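Long-range contacts in peptide amidase (Stenotrophomonas maltophilia, PDB 1M22), which probably hydrolyses amide bonds as a serine-dependent amidase of the amidase signature family: residues 95-101 with 146-150; 190-194 with 223-227; 273-277 with 472-476; 447-451 with 477-481. One frame throughout, in Å; residues are numbered along the deposited sequence.

Interaction 1: residues 95-101 with 146-150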
ATOM      1  N   ALA A  95      16.253  -9.764   5.636  1.00 12.24           N
ATOM      2  CA  ALA A  95      16.933  -8.526   5.312  1.00 11.46           C
ATOM      3  C   ALA A  95      15.847  -7.527   4.938  1.00 11.73           C
ATOM      4  O   ALA A  95      14.706  -7.910   4.679  1.00 12.44           O
ATOM      5  CB  ALA A  95      17.879  -8.732   4.135  1.00 12.62           C
ATOM      6  N   THR A  96      16.199  -6.248   4.951  1.00  9.90           N
ATOM      7  CA  THR A  96      15.284  -5.186   4.549  1.00 10.12           C
ATOM      8  C   THR A  96      16.154  -4.416   3.566  1.00 10.55           C
ATOM      9  O   THR A  96      16.980  -3.596   3.957  1.00 12.11           O
ATOM     10  CB  THR A  96      14.865  -4.304   5.739  1.00  9.62           C
ATOM     11  OG1 THR A  96      14.123  -5.098   6.676  1.00 12.39           O
ATOM     12  CG2 THR A  96      13.979  -3.159   5.262  1.00 12.26           C
ATOM     13  N   SER A  97      15.959  -4.697   2.283  1.00  9.60           N
ATOM     14  CA  SER A  97      16.794  -4.117   1.238  1.00  9.99           C
ATOM     15  C   SER A  97      16.246  -2.999   0.375  1.00  8.69           C
ATOM     16  O   SER A  97      17.014  -2.363  -0.354  1.00  9.36           O
ATOM     17  CB  SER A  97      17.245  -5.230   0.293  1.00 10.36           C
ATOM     18  OG  SER A  97      16.153  -5.701  -0.488  1.00 11.10           O
ATOM     19  N   ALA A  98      14.940  -2.758   0.433  1.00  8.26           N
ATOM     20  CA  ALA A  98      14.313  -1.756  -0.420  1.00  8.56           C
ATOM     21  C   ALA A  98      14.556  -2.186  -1.873  1.00  7.55           C
ATOM     22  O   ALA A  98      14.446  -1.380  -2.795  1.00  8.14           O
ATOM     23  CB  ALA A  98      14.913  -0.372  -0.172  1.00 10.74           C
ATOM     24  N   GLY A  99      14.891  -3.464  -2.061  1.00  8.24           N
ATOM     25  CA  GLY A  99      15.150  -3.998  -3.389  1.00  8.29           C
ATOM     26  C   GLY A  99      16.572  -3.806  -3.899  1.00  9.17           C
ATOM     27  O   GLY A  99      16.923  -4.297  -4.976  1.00  9.15           O
ATOM     28  N   SER A 100      17.396  -3.108  -3.122  1.00  8.27           N
ATOM     29  CA  SER A 100      18.778  -2.825  -3.511  1.00  9.57           C
ATOM     30  C   SER A 100      19.796  -3.879  -3.090  1.00 10.86           C
ATOM     31  O   SER A 100      19.682  -4.488  -2.029  1.00 11.68           O
ATOM     32  CB  SER A 100      19.196  -1.469  -2.937  1.00 10.45           C
ATOM     33  OG  SER A 100      20.569  -1.205  -3.181  1.00 11.31           O
ATOM     34  N   LEU A 101      20.804  -4.084  -3.932  1.00 10.06           N
ATOM     35  CA  LEU A 101      21.854  -5.043  -3.620  1.00 11.96           C
ATOM     36  C   LEU A 101      22.735  -4.509  -2.488  1.00 13.51           C
ATOM     37  O   LEU A 101      23.434  -5.269  -1.822  1.00 16.87           O
ATOM     38  CB  LEU A 101      22.706  -5.318  -4.862  1.00 12.64           C
ATOM     39  CG  LEU A 101      22.003  -6.097  -5.976  1.00 13.98           C
ATOM     40  CD1 LEU A 101      22.910  -6.188  -7.192  1.00 15.10           C
ATOM     41  CD2 LEU A 101      21.640  -7.487  -5.477  1.00 14.31           C
ATOM     42  N   SER A 146      13.513  -4.285  -9.215  1.00  6.89           N
ATOM     43  CA  SER A 146      14.580  -3.986  -8.268  1.00  6.76           C
ATOM     44  C   SER A 146      15.733  -4.923  -8.624  1.00  8.37           C
ATOM     45  O   SER A 146      15.518  -5.986  -9.211  1.00  8.65           O
ATOM     46  CB  SER A 146      14.134  -4.186  -6.812  1.00  8.07           C
ATOM     47  OG  SER A 146      14.031  -5.552  -6.466  1.00  7.77           O
ATOM     48  N   ALA A 147      16.953  -4.525  -8.292  1.00  8.89           N
ATOM     49  CA  ALA A 147      18.106  -5.353  -8.615  1.00  8.74           C
ATOM     50  C   ALA A 147      18.098  -6.670  -7.847  1.00 11.34           C
ATOM     51  O   ALA A 147      18.465  -7.714  -8.386  1.00 12.55           O
ATOM     52  CB  ALA A 147      19.392  -4.588  -8.329  1.00 10.92           C
ATOM     53  N   ARG A 148      17.667  -6.624  -6.591  1.00  9.53           N
ATOM     54  CA  ARG A 148      17.639  -7.823  -5.767  1.00 10.11           C
ATOM     55  C   ARG A 148      16.434  -8.723  -6.023  1.00 11.28           C
ATOM     56  O   ARG A 148      16.542  -9.946  -5.935  1.00 13.83           O
ATOM     57  CB  ARG A 148      17.692  -7.435  -4.286  1.00 11.06           C
ATOM     58  CG  ARG A 148      17.664  -8.612  -3.328  1.00 10.81           C
ATOM     59  CD  ARG A 148      18.059  -8.192  -1.919  1.00 14.27           C
ATOM     60  NE  ARG A 148      17.972  -9.302  -0.973  1.00 14.27           N
ATOM     61  CZ  ARG A 148      16.970  -9.486  -0.120  1.00 13.46           C
ATOM     62  NH1 ARG A 148      15.959  -8.630  -0.080  1.00 12.76           N
ATOM     63  NH2 ARG A 148      16.971 -10.537   0.688  1.00 14.72           N
ATOM     64  N   GLY A 149      15.292  -8.127  -6.350  1.00  8.79           N
ATOM     65  CA  GLY A 149      14.096  -8.925  -6.572  1.00  9.54           C
ATOM     66  C   GLY A 149      13.683  -9.165  -8.010  1.00  8.75           C
ATOM     67  O   GLY A 149      12.773  -9.949  -8.275  1.00  9.66           O
ATOM     68  N   GLY A 150      14.349  -8.508  -8.948  1.00  8.23           N
ATOM     69  CA  GLY A 150      13.976  -8.690 -10.334  1.00  8.08           C
ATOM     70  C   GLY A 150      12.680  -7.970 -10.657  1.00  7.76           C
ATOM     71  O   GLY A 150      12.304  -7.004  -9.989  1.00  8.11           O
TER
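With CG opposite the backbone N (chi1 180°) and a chain that stays extended as far as NE, Arg148 runs from its own turn to Ser97, whose first torsion lodges OG between N and the carbonyl carbon, facing the arginine. Two turns are docked here: a type I' beta turn from Ser97 to Ser100, and the tight link between the short antiparallel strands 145-146 and 150-151. The backbone makes the firmer join, for Arg148 N gives a nearly straight bond to Gly99 O (2.9 Å, 163°). Beside it Ser146 CB packs against the same oxygen, 3.3 Å from Gly99 O, while Ser146 OG turns back to accept from Gly149 N in an ST motif and also pairs with Asn129. Leu101 adds an apolar patch, its CG lying 3.8 Å from Ala147 CB. At the far end, Arg148 NH1 donates to Ser97 OG over 3.0 Å, the oxygen being tilted 28° out of the guanidinium plane. Asp87, next in sequence to the active-site Lys86, holds the same hydroxyl, and Glu53 forms a salt bridge with NH2, so both ends of the guanidinium are tethered. One face of that group is covered by Ala95, with CB 4.0 Å from Arg148 NH2.

Interaction 2: residues 190-194 with 223-227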
ATOM      1  N   ILE A 190       0.399   2.657  -2.820  1.00  5.35           N
ATOM      2  CA  ILE A 190      -0.477   1.623  -2.281  1.00  5.01           C
ATOM      3  C   ILE A 190      -1.707   1.520  -3.178  1.00  5.36           C
ATOM      4  O   ILE A 190      -1.990   0.460  -3.733  1.00  6.74           O
ATOM      5  CB  ILE A 190      -0.960   1.914  -0.836  1.00  5.00           C
ATOM      6  CG1 ILE A 190       0.161   1.607   0.162  1.00  6.39           C
ATOM      7  CG2 ILE A 190      -2.197   1.059  -0.510  1.00  7.02           C
ATOM      8  CD1 ILE A 190      -0.160   2.010   1.586  1.00  6.99           C
ATOM      9  N   VAL A 191      -2.416   2.629  -3.363  1.00  5.68           N
ATOM     10  CA  VAL A 191      -3.642   2.577  -4.150  1.00  6.53           C
ATOM     11  C   VAL A 191      -3.489   2.254  -5.627  1.00  6.22           C
ATOM     12  O   VAL A 191      -4.350   1.588  -6.198  1.00  6.30           O
ATOM     13  CB  VAL A 191      -4.487   3.875  -3.981  1.00  6.46           C
ATOM     14  CG1 VAL A 191      -4.901   4.023  -2.524  1.00  8.24           C
ATOM     15  CG2 VAL A 191      -3.705   5.095  -4.444  1.00  9.19           C
ATOM     16  N   CYS A 192      -2.400   2.693  -6.249  1.00  6.28           N
ATOM     17  CA  CYS A 192      -2.225   2.404  -7.667  1.00  8.70           C
ATOM     18  C   CYS A 192      -1.984   0.915  -7.920  1.00  6.14           C
ATOM     19  O   CYS A 192      -2.695   0.302  -8.718  1.00  6.57           O
ATOM     20  CB  CYS A 192      -1.086   3.234  -8.255  1.00  8.10           C
ATOM     21  SG  CYS A 192      -1.305   3.567 -10.012  1.00 22.03           S
ATOM     22  N   PRO A 193      -0.980   0.312  -7.257  1.00  5.54           N
ATOM     23  CA  PRO A 193      -0.796  -1.118  -7.529  1.00  6.01           C
ATOM     24  C   PRO A 193      -1.979  -1.950  -7.036  1.00  6.27           C
ATOM     25  O   PRO A 193      -2.276  -3.004  -7.588  1.00  6.12           O
ATOM     26  CB  PRO A 193       0.527  -1.451  -6.831  1.00  6.63           C
ATOM     27  CG  PRO A 193       0.658  -0.391  -5.770  1.00  6.60           C
ATOM     28  CD  PRO A 193       0.127   0.848  -6.445  1.00  6.37           C
ATOM     29  N   ALA A 194      -2.669  -1.483  -6.001  1.00  5.26           N
ATOM     30  CA  ALA A 194      -3.825  -2.232  -5.532  1.00  5.51           C
ATOM     31  C   ALA A 194      -4.880  -2.258  -6.645  1.00  6.03           C
ATOM     32  O   ALA A 194      -5.406  -3.319  -6.990  1.00  5.56           O
ATOM     33  CB  ALA A 194      -4.394  -1.595  -4.267  1.00  5.49           C
ATOM     34  N   THR A 223       3.476   6.537   4.586  1.00  5.88           N
ATOM     35  CA  THR A 223       2.681   5.741   5.505  1.00  6.63           C
ATOM     36  C   THR A 223       2.500   4.331   5.002  1.00  5.19           C
ATOM     37  O   THR A 223       2.392   4.087   3.798  1.00  5.82           O
ATOM     38  CB  THR A 223       1.282   6.316   5.811  1.00  6.29           C
ATOM     39  OG1 THR A 223       0.656   5.491   6.808  1.00  7.68           O
ATOM     40  CG2 THR A 223       0.410   6.338   4.567  1.00  8.37           C
ATOM     41  N   ALA A 224       2.510   3.396   5.938  1.00  5.90           N
ATOM     42  CA  ALA A 224       2.272   2.005   5.615  1.00  5.79           C
ATOM     43  C   ALA A 224       0.753   1.871   5.577  1.00  6.85           C
ATOM     44  O   ALA A 224       0.021   2.716   6.109  1.00  6.25           O
ATOM     45  CB  ALA A 224       2.856   1.099   6.688  1.00  6.77           C
ATOM     46  N   GLY A 225       0.276   0.813   4.942  1.00  5.44           N
ATOM     47  CA  GLY A 225      -1.153   0.600   4.860  1.00  6.26           C
ATOM     48  C   GLY A 225      -1.447  -0.812   4.417  1.00  5.80           C
ATOM     49  O   GLY A 225      -0.592  -1.470   3.820  1.00  5.94           O
ATOM     50  N   PRO A 226      -2.656  -1.310   4.687  1.00  4.52           N
ATOM     51  CA  PRO A 226      -3.031  -2.670   4.302  1.00  6.35           C
ATOM     52  C   PRO A 226      -3.406  -2.843   2.839  1.00  5.04           C
ATOM     53  O   PRO A 226      -3.889  -1.919   2.183  1.00  6.85           O
ATOM     54  CB  PRO A 226      -4.210  -2.963   5.219  1.00  8.34           C
ATOM     55  CG  PRO A 226      -4.892  -1.633   5.288  1.00  8.90           C
ATOM     56  CD  PRO A 226      -3.733  -0.663   5.459  1.00  6.88           C
ATOM     57  N   MET A 227      -3.164  -4.049   2.344  1.00  6.42           N
ATOM     58  CA  MET A 227      -3.512  -4.441   0.988  1.00  6.37           C
ATOM     59  C   MET A 227      -4.163  -5.806   1.188  1.00  5.93           C
ATOM     60  O   MET A 227      -3.601  -6.696   1.834  1.00  6.89           O
ATOM     61  CB  MET A 227      -2.254  -4.479   0.123  1.00  8.59           C
ATOM     62  CG  MET A 227      -1.627  -3.083   0.048  1.00  9.79           C
ATOM     63  SD  MET A 227      -0.120  -2.896  -0.915  1.00 11.01           S
ATOM     64  CE  MET A 227      -0.781  -2.636  -2.570  1.00 10.19           C
TER
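Thr223 meets the opposite segment through its main chain: its O lies 4.0 Å from Ile190 CD1, the methyl that leads the isoleucine into the strand. The threonine hydroxyl is occupied locally, with OG1 donating to Ala224 O. Ala224 turns its methyl away and offers only its peptide group to the same CD1. At Gly225 the approach is closest for this branch, with CD1 3.6 Å from Gly225 N and 3.7 Å from Gly225 CA; having no side chain, the glycine lets the methyl lie directly on its backbone. Ile190 gets there with CG1 beside its own N (chi1 -77°) and the rest of the branch extended.

The strand in question, 223-228, belongs to the large mixed sheet of the amidase signature fold, and Ile190 directly follows the nucleophile Ser189, at the entrance to helix 191-196. Glu185 accepts from the backbone N of both Ile190 and Val191, fixing this entrance from the neighbouring strand 180-185.

Pro226 has its CB directed away from the helix segment. Met227 then points back, its CG 4.2 Å from Ile190 CG2. A bend at chi3 (86°) carries CE to the first helical turn, where it lies 3.5 Å from Ile190 O, the oxygen that accepts the helical hydrogen bond from Ala194 N. The methyl is flanked by Ala194 CB at 4.1 Å from CE and by Pro193 CG, the proline and methionine side chains crossing at about a right angle.

Interaction 3: residues 273-277 with 472-476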
ATOM      1  N   GLY A 273     -27.463   8.059   3.412  1.00 14.55           N
ATOM      2  CA  GLY A 273     -27.343   9.427   3.879  1.00 14.22           C
ATOM      3  C   GLY A 273     -26.025  10.110   3.566  1.00 14.84           C
ATOM      4  O   GLY A 273     -25.854  11.293   3.860  1.00 16.98           O
ATOM      5  N   LYS A 274     -25.090   9.379   2.969  1.00 11.73           N
ATOM      6  CA  LYS A 274     -23.793   9.955   2.640  1.00 10.95           C
ATOM      7  C   LYS A 274     -23.870  10.825   1.394  1.00  8.75           C
ATOM      8  O   LYS A 274     -24.771  10.677   0.572  1.00 10.91           O
ATOM      9  CB  LYS A 274     -22.755   8.853   2.414  1.00 11.56           C
ATOM     10  CG  LYS A 274     -22.442   7.996   3.629  1.00 12.72           C
ATOM     11  CD  LYS A 274     -21.843   8.817   4.762  1.00 13.85           C
ATOM     12  CE  LYS A 274     -21.169   7.922   5.795  1.00 15.98           C
ATOM     13  NZ  LYS A 274     -22.078   6.871   6.329  1.00 17.35           N
ATOM     14  N   ARG A 275     -22.911  11.736   1.270  1.00  8.97           N
ATOM     15  CA  ARG A 275     -22.832  12.627   0.124  1.00  8.33           C
ATOM     16  C   ARG A 275     -21.444  12.449  -0.474  1.00  7.74           C
ATOM     17  O   ARG A 275     -20.432  12.585   0.215  1.00  8.83           O
ATOM     18  CB  ARG A 275     -23.071  14.075   0.562  1.00  8.86           C
ATOM     19  CG  ARG A 275     -24.493  14.323   1.070  1.00 10.72           C
ATOM     20  CD  ARG A 275     -24.670  15.752   1.568  1.00  9.55           C
ATOM     21  NE  ARG A 275     -24.348  16.721   0.527  1.00  9.78           N
ATOM     22  CZ  ARG A 275     -25.126  16.996  -0.514  1.00  9.36           C
ATOM     23  NH1 ARG A 275     -26.293  16.380  -0.658  1.00 11.95           N
ATOM     24  NH2 ARG A 275     -24.723  17.871  -1.424  1.00 11.84           N
ATOM     25  N   ILE A 276     -21.408  12.137  -1.765  1.00  7.78           N
ATOM     26  CA  ILE A 276     -20.157  11.877  -2.461  1.00  9.15           C
ATOM     27  C   ILE A 276     -19.952  12.762  -3.680  1.00  8.12           C
ATOM     28  O   ILE A 276     -20.886  13.024  -4.437  1.00  9.53           O
ATOM     29  CB  ILE A 276     -20.109  10.401  -2.925  1.00  9.76           C
ATOM     30  CG1 ILE A 276     -20.134   9.477  -1.711  1.00 12.46           C
ATOM     31  CG2 ILE A 276     -18.879  10.149  -3.785  1.00 11.40           C
ATOM     32  CD1 ILE A 276     -20.227   8.004  -2.071  1.00 14.83           C
ATOM     33  N   GLY A 277     -18.717  13.215  -3.862  1.00  7.42           N
ATOM     34  CA  GLY A 277     -18.388  14.027  -5.012  1.00  8.46           C
ATOM     35  C   GLY A 277     -17.600  13.202  -6.017  1.00  9.49           C
ATOM     36  O   GLY A 277     -16.532  12.676  -5.692  1.00 10.04           O
ATOM     37  N   LYS A 472     -15.258   6.394   8.388  1.00  8.44           N
ATOM     38  CA  LYS A 472     -16.286   6.711   7.403  1.00  9.95           C
ATOM     39  C   LYS A 472     -15.943   6.156   6.023  1.00  8.25           C
ATOM     40  O   LYS A 472     -16.811   5.639   5.318  1.00  8.88           O
ATOM     41  CB  LYS A 472     -16.477   8.229   7.311  1.00 14.82           C
ATOM     42  CG  LYS A 472     -17.573   8.656   6.346  1.00 20.66           C
ATOM     43  CD  LYS A 472     -17.573  10.162   6.115  1.00 25.60           C
ATOM     44  CE  LYS A 472     -17.877  10.938   7.385  1.00 26.79           C
ATOM     45  NZ  LYS A 472     -17.888  12.407   7.132  1.00 26.75           N
ATOM     46  N   LEU A 473     -14.678   6.264   5.628  1.00  7.69           N
ATOM     47  CA  LEU A 473     -14.277   5.752   4.323  1.00  8.54           C
ATOM     48  C   LEU A 473     -14.478   4.247   4.248  1.00  7.32           C
ATOM     49  O   LEU A 473     -14.894   3.722   3.219  1.00  7.58           O
ATOM     50  CB  LEU A 473     -12.814   6.089   4.027  1.00 10.30           C
ATOM     51  CG  LEU A 473     -12.496   7.558   3.749  1.00 10.98           C
ATOM     52  CD1 LEU A 473     -11.031   7.688   3.348  1.00 13.89           C
ATOM     53  CD2 LEU A 473     -13.394   8.086   2.635  1.00 11.59           C
ATOM     54  N   ILE A 474     -14.186   3.554   5.342  1.00  8.40           N
ATOM     55  CA  ILE A 474     -14.357   2.109   5.371  1.00  8.50           C
ATOM     56  C   ILE A 474     -15.836   1.736   5.267  1.00  8.78           C
ATOM     57  O   ILE A 474     -16.193   0.812   4.533  1.00  8.58           O
ATOM     58  CB  ILE A 474     -13.730   1.509   6.646  1.00  8.15           C
ATOM     59  CG1 ILE A 474     -12.205   1.555   6.518  1.00  8.62           C
ATOM     60  CG2 ILE A 474     -14.208   0.071   6.851  1.00 10.29           C
ATOM     61  CD1 ILE A 474     -11.454   1.173   7.779  1.00  9.70           C
ATOM     62  N   GLU A 475     -16.696   2.456   5.986  1.00  8.53           N
ATOM     63  CA  GLU A 475     -18.135   2.190   5.934  1.00 10.00           C
ATOM     64  C   GLU A 475     -18.640   2.316   4.502  1.00  8.25           C
ATOM     65  O   GLU A 475     -19.389   1.469   4.014  1.00  8.43           O
ATOM     66  CB  GLU A 475     -18.933   3.196   6.770  1.00 15.08           C
ATOM     67  CG  GLU A 475     -18.587   3.306   8.233  1.00 19.24           C
ATOM     68  CD  GLU A 475     -19.517   4.273   8.949  1.00 17.65           C
ATOM     69  OE1 GLU A 475     -19.776   5.371   8.401  1.00 21.11           O
ATOM     70  OE2 GLU A 475     -19.987   3.941  10.057  1.00 22.93           O
ATOM     71  N   MET A 476     -18.244   3.399   3.840  1.00  7.39           N
ATOM     72  CA  MET A 476     -18.678   3.655   2.476  1.00  7.44           C
ATOM     73  C   MET A 476     -18.120   2.653   1.474  1.00  6.39           C
ATOM     74  O   MET A 476     -18.850   2.145   0.617  1.00  7.67           O
ATOM     75  CB  MET A 476     -18.302   5.086   2.086  1.00  8.31           C
ATOM     76  CG  MET A 476     -19.058   6.125   2.912  1.00  9.79           C
ATOM     77  SD  MET A 476     -18.662   7.843   2.541  1.00 15.05           S
ATOM     78  CE  MET A 476     -19.444   8.040   1.047  1.00 13.64           C
TER
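Lys274 and Met476 meet where helix 470-484 packs over the beginning of strand 275-279, an example of helix-on-sheet packing in which a lysine lends its aliphatic stem to the apolar layer and carries its charge on to Glu475. Met476 lies obliquely across that stem: Lys274 CG is 3.9 Å from Met476 SD and equally far from Met476 CG. The bend at Met476 chi3 (74°) turns the methyl toward Ile276, so that the two side chains face each other tip to tip; the modelled separation there is shorter than carbons allow, and the exact place of CE is therefore doubtful.

Beyond the stem, bends at chi2 (-62°) and chi4 (-55°) steer the ammonium group along the helix surface. Lys274 CE touches Lys472 CG at 3.7 Å, and NZ reaches Glu475 OE1 over 3.4 Å, a salt bridge whose hydrogen bond is weak. Lys274 NZ also donates to Gly270 O and Glu475 OE2 pairs with Arg265, while Lys472 NZ, 7.0 Å from Lys274 NZ, forms a salt bridge with Asp411. This division of partners would temper any repulsion between the two lysines.

Strand 275-279 runs between strands 412-416 and 306-310, parallel to both; Ile276 touches Val414 on the former, Leu473 of the helix packs on Ala412, and Leu271 touches both Ile276 and Met476.

Interaction 4: residues 447-451 with 477-481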
ATOM      1  N   LEU A 447      -8.622   5.098  -0.277  1.00  6.62           N
ATOM      2  CA  LEU A 447      -8.916   3.671  -0.288  1.00  7.52           C
ATOM      3  C   LEU A 447      -9.476   3.282  -1.645  1.00  8.77           C
ATOM      4  O   LEU A 447     -10.434   3.896  -2.121  1.00  9.76           O
ATOM      5  CB  LEU A 447      -9.953   3.394   0.809  1.00  9.30           C
ATOM      6  CG  LEU A 447     -10.331   1.996   1.307  1.00  9.54           C
ATOM      7  CD1 LEU A 447     -11.283   2.134   2.493  1.00 11.40           C
ATOM      8  CD2 LEU A 447     -10.981   1.198   0.196  1.00 10.88           C
ATOM      9  N   THR A 448      -8.882   2.272  -2.276  1.00  4.74           N
ATOM     10  CA  THR A 448      -9.370   1.818  -3.570  1.00  5.53           C
ATOM     11  C   THR A 448     -10.035   0.451  -3.435  1.00  4.57           C
ATOM     12  O   THR A 448      -9.553  -0.413  -2.705  1.00  5.75           O
ATOM     13  CB  THR A 448      -8.226   1.754  -4.626  1.00  4.65           C
ATOM     14  OG1 THR A 448      -8.770   1.359  -5.893  1.00  6.25           O
ATOM     15  CG2 THR A 448      -7.147   0.768  -4.209  1.00  6.45           C
ATOM     16  N   VAL A 449     -11.156   0.285  -4.132  1.00  5.50           N
ATOM     17  CA  VAL A 449     -11.927  -0.959  -4.137  1.00  6.58           C
ATOM     18  C   VAL A 449     -12.146  -1.390  -5.586  1.00  5.97           C
ATOM     19  O   VAL A 449     -12.463  -0.568  -6.440  1.00  7.00           O
ATOM     20  CB  VAL A 449     -13.324  -0.768  -3.485  1.00  8.06           C
ATOM     21  CG1 VAL A 449     -14.084  -2.093  -3.471  1.00 10.27           C
ATOM     22  CG2 VAL A 449     -13.176  -0.217  -2.081  1.00 10.66           C
ATOM     23  N   PRO A 450     -11.975  -2.687  -5.881  1.00  6.26           N
ATOM     24  CA  PRO A 450     -12.179  -3.161  -7.254  1.00  6.22           C
ATOM     25  C   PRO A 450     -13.566  -2.793  -7.781  1.00  7.70           C
ATOM     26  O   PRO A 450     -14.563  -2.970  -7.080  1.00  7.92           O
ATOM     27  CB  PRO A 450     -12.010  -4.668  -7.120  1.00  6.77           C
ATOM     28  CG  PRO A 450     -10.983  -4.787  -6.039  1.00  6.17           C
ATOM     29  CD  PRO A 450     -11.462  -3.770  -5.022  1.00  6.99           C
ATOM     30  N   MET A 451     -13.637  -2.284  -9.008  1.00  7.31           N
ATOM     31  CA  MET A 451     -14.933  -1.929  -9.570  1.00  8.80           C
ATOM     32  C   MET A 451     -15.197  -2.552 -10.937  1.00  8.99           C
ATOM     33  O   MET A 451     -16.208  -2.262 -11.574  1.00 12.16           O
ATOM     34  CB  MET A 451     -15.099  -0.407  -9.638  1.00 10.58           C
ATOM     35  CG  MET A 451     -14.351   0.301 -10.742  1.00 12.10           C
ATOM     36  SD  MET A 451     -15.093   1.937 -10.989  1.00 12.07           S
ATOM     37  CE  MET A 451     -16.641   1.473 -11.471  1.00 23.07           C
ATOM     38  N   ALA A 477     -16.829   2.363   1.588  1.00  6.65           N
ATOM     39  CA  ALA A 477     -16.176   1.416   0.694  1.00  7.26           C
ATOM     40  C   ALA A 477     -16.757   0.014   0.868  1.00  6.47           C
ATOM     41  O   ALA A 477     -16.974  -0.703  -0.106  1.00  6.62           O
ATOM     42  CB  ALA A 477     -14.675   1.406   0.958  1.00  7.41           C
ATOM     43  N   TYR A 478     -17.009  -0.377   2.111  1.00  6.74           N
ATOM     44  CA  TYR A 478     -17.575  -1.691   2.384  1.00  6.13           C
ATOM     45  C   TYR A 478     -18.981  -1.799   1.793  1.00  7.14           C
ATOM     46  O   TYR A 478     -19.322  -2.795   1.157  1.00  7.36           O
ATOM     47  CB  TYR A 478     -17.635  -1.937   3.891  1.00  8.44           C
ATOM     48  CG  TYR A 478     -18.202  -3.285   4.268  1.00  7.14           C
ATOM     49  CD1 TYR A 478     -17.454  -4.451   4.103  1.00  7.94           C
ATOM     50  CD2 TYR A 478     -19.491  -3.397   4.789  1.00  8.18           C
ATOM     51  CE1 TYR A 478     -17.975  -5.696   4.448  1.00  7.62           C
ATOM     52  CE2 TYR A 478     -20.022  -4.639   5.137  1.00  8.69           C
ATOM     53  CZ  TYR A 478     -19.258  -5.782   4.964  1.00  9.24           C
ATOM     54  OH  TYR A 478     -19.767  -7.015   5.308  1.00 12.00           O
ATOM     55  N   ALA A 479     -19.797  -0.771   2.006  1.00  6.55           N
ATOM     56  CA  ALA A 479     -21.162  -0.772   1.485  1.00  7.18           C
ATOM     57  C   ALA A 479     -21.156  -0.897  -0.037  1.00  7.65           C
ATOM     58  O   ALA A 479     -21.986  -1.596  -0.617  1.00  8.84           O
ATOM     59  CB  ALA A 479     -21.882   0.500   1.908  1.00  8.65           C
ATOM     60  N   TYR A 480     -20.221  -0.211  -0.687  1.00  6.94           N
ATOM     61  CA  TYR A 480     -20.116  -0.281  -2.140  1.00  6.43           C
ATOM     62  C   TYR A 480     -19.683  -1.682  -2.568  1.00  7.02           C
ATOM     63  O   TYR A 480     -20.264  -2.283  -3.474  1.00  7.50           O
ATOM     64  CB  TYR A 480     -19.091   0.734  -2.658  1.00  7.70           C
ATOM     65  CG  TYR A 480     -18.705   0.484  -4.098  1.00  6.78           C
ATOM     66  CD1 TYR A 480     -19.575   0.796  -5.142  1.00  7.76           C
ATOM     67  CD2 TYR A 480     -17.506  -0.156  -4.410  1.00  8.69           C
ATOM     68  CE1 TYR A 480     -19.264   0.466  -6.461  1.00  8.53           C
ATOM     69  CE2 TYR A 480     -17.188  -0.490  -5.722  1.00  8.63           C
ATOM     70  CZ  TYR A 480     -18.069  -0.180  -6.739  1.00  9.85           C
ATOM     71  OH  TYR A 480     -17.764  -0.548  -8.029  1.00 12.83           O
ATOM     72  N   GLU A 481     -18.655  -2.196  -1.905  1.00  6.69           N
ATOM     73  CA  GLU A 481     -18.117  -3.511  -2.209  1.00  7.32           C
ATOM     74  C   GLU A 481     -19.146  -4.625  -2.056  1.00  7.19           C
ATOM     75  O   GLU A 481     -19.233  -5.526  -2.894  1.00  7.72           O
ATOM     76  CB  GLU A 481     -16.930  -3.793  -1.292  1.00  8.04           C
ATOM     77  CG  GLU A 481     -16.305  -5.157  -1.483  1.00 10.52           C
ATOM     78  CD  GLU A 481     -15.487  -5.575  -0.279  1.00  9.59           C
ATOM     79  OE1 GLU A 481     -16.058  -5.626   0.831  1.00 11.87           O
ATOM     80  OE2 GLU A 481     -14.282  -5.850  -0.439  1.00  9.91           O
TER
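Ala477 packs closely against the strand, its CB set against two branched residues: Leu447 CD2 lies 3.8 Å away from Ala477 CB, and Val449 CG2 is at the same distance from it. The small methyl lets the helix come down on the sheet there. Next along the helix, Tyr480 swings out with CG opposite its backbone N (chi1 166°), and its ring presents an edge to the strand, with CD2 4.0 Å from Val449 CG1 and CE2 3.9 Å from Pro450 O. Its hydroxyl belongs to the tight side too, OH being 3.1 Å from Met451 CB, which approaches the ring obliquely.

Helix 470-484 and strand 446-454 lie alongside one another, their short segments differing by only 4° in direction with axes 9.3 Å apart. This is the alpha/beta layering of the amidase fold, in which helices cover the central sheet.

The contact thins at Glu481, where only CB meets the strand, 4.0 Å from Val449 CG1, while the carboxylate leads away to accept from Val231 N through OE2. Even this flank is buried, as are all the residues that touch here, and beyond the Tyr480 ring Ala296 and Leu300 of helix 289-302 close the layer.

How the interactions relate
The four contacts follow one another along the chain, except that interactions 3 and 4 interleave, since both draw on successive turns of helix 470-484. Interactions 2, 3 and 4 all reach the large mixed sheet. Interaction 2 lies near the middle of the molecule, and its centre is 14 Å from that of interaction 4; the two touch at strand 446-454, where Thr448 CG2 packs 3.6 Å from Ala194 CB, so helices are applied to both faces of this strand. Interaction 1 stands apart, its centre 39 Å from that of interaction 3 on the opposite side of the chain's centre. Interactions 1 and 2 flank the catalytic residues Lys86, Ser165 and Ser189, while interactions 3 and 4 lie away from these sites, packing helix 470-484 on the sheet.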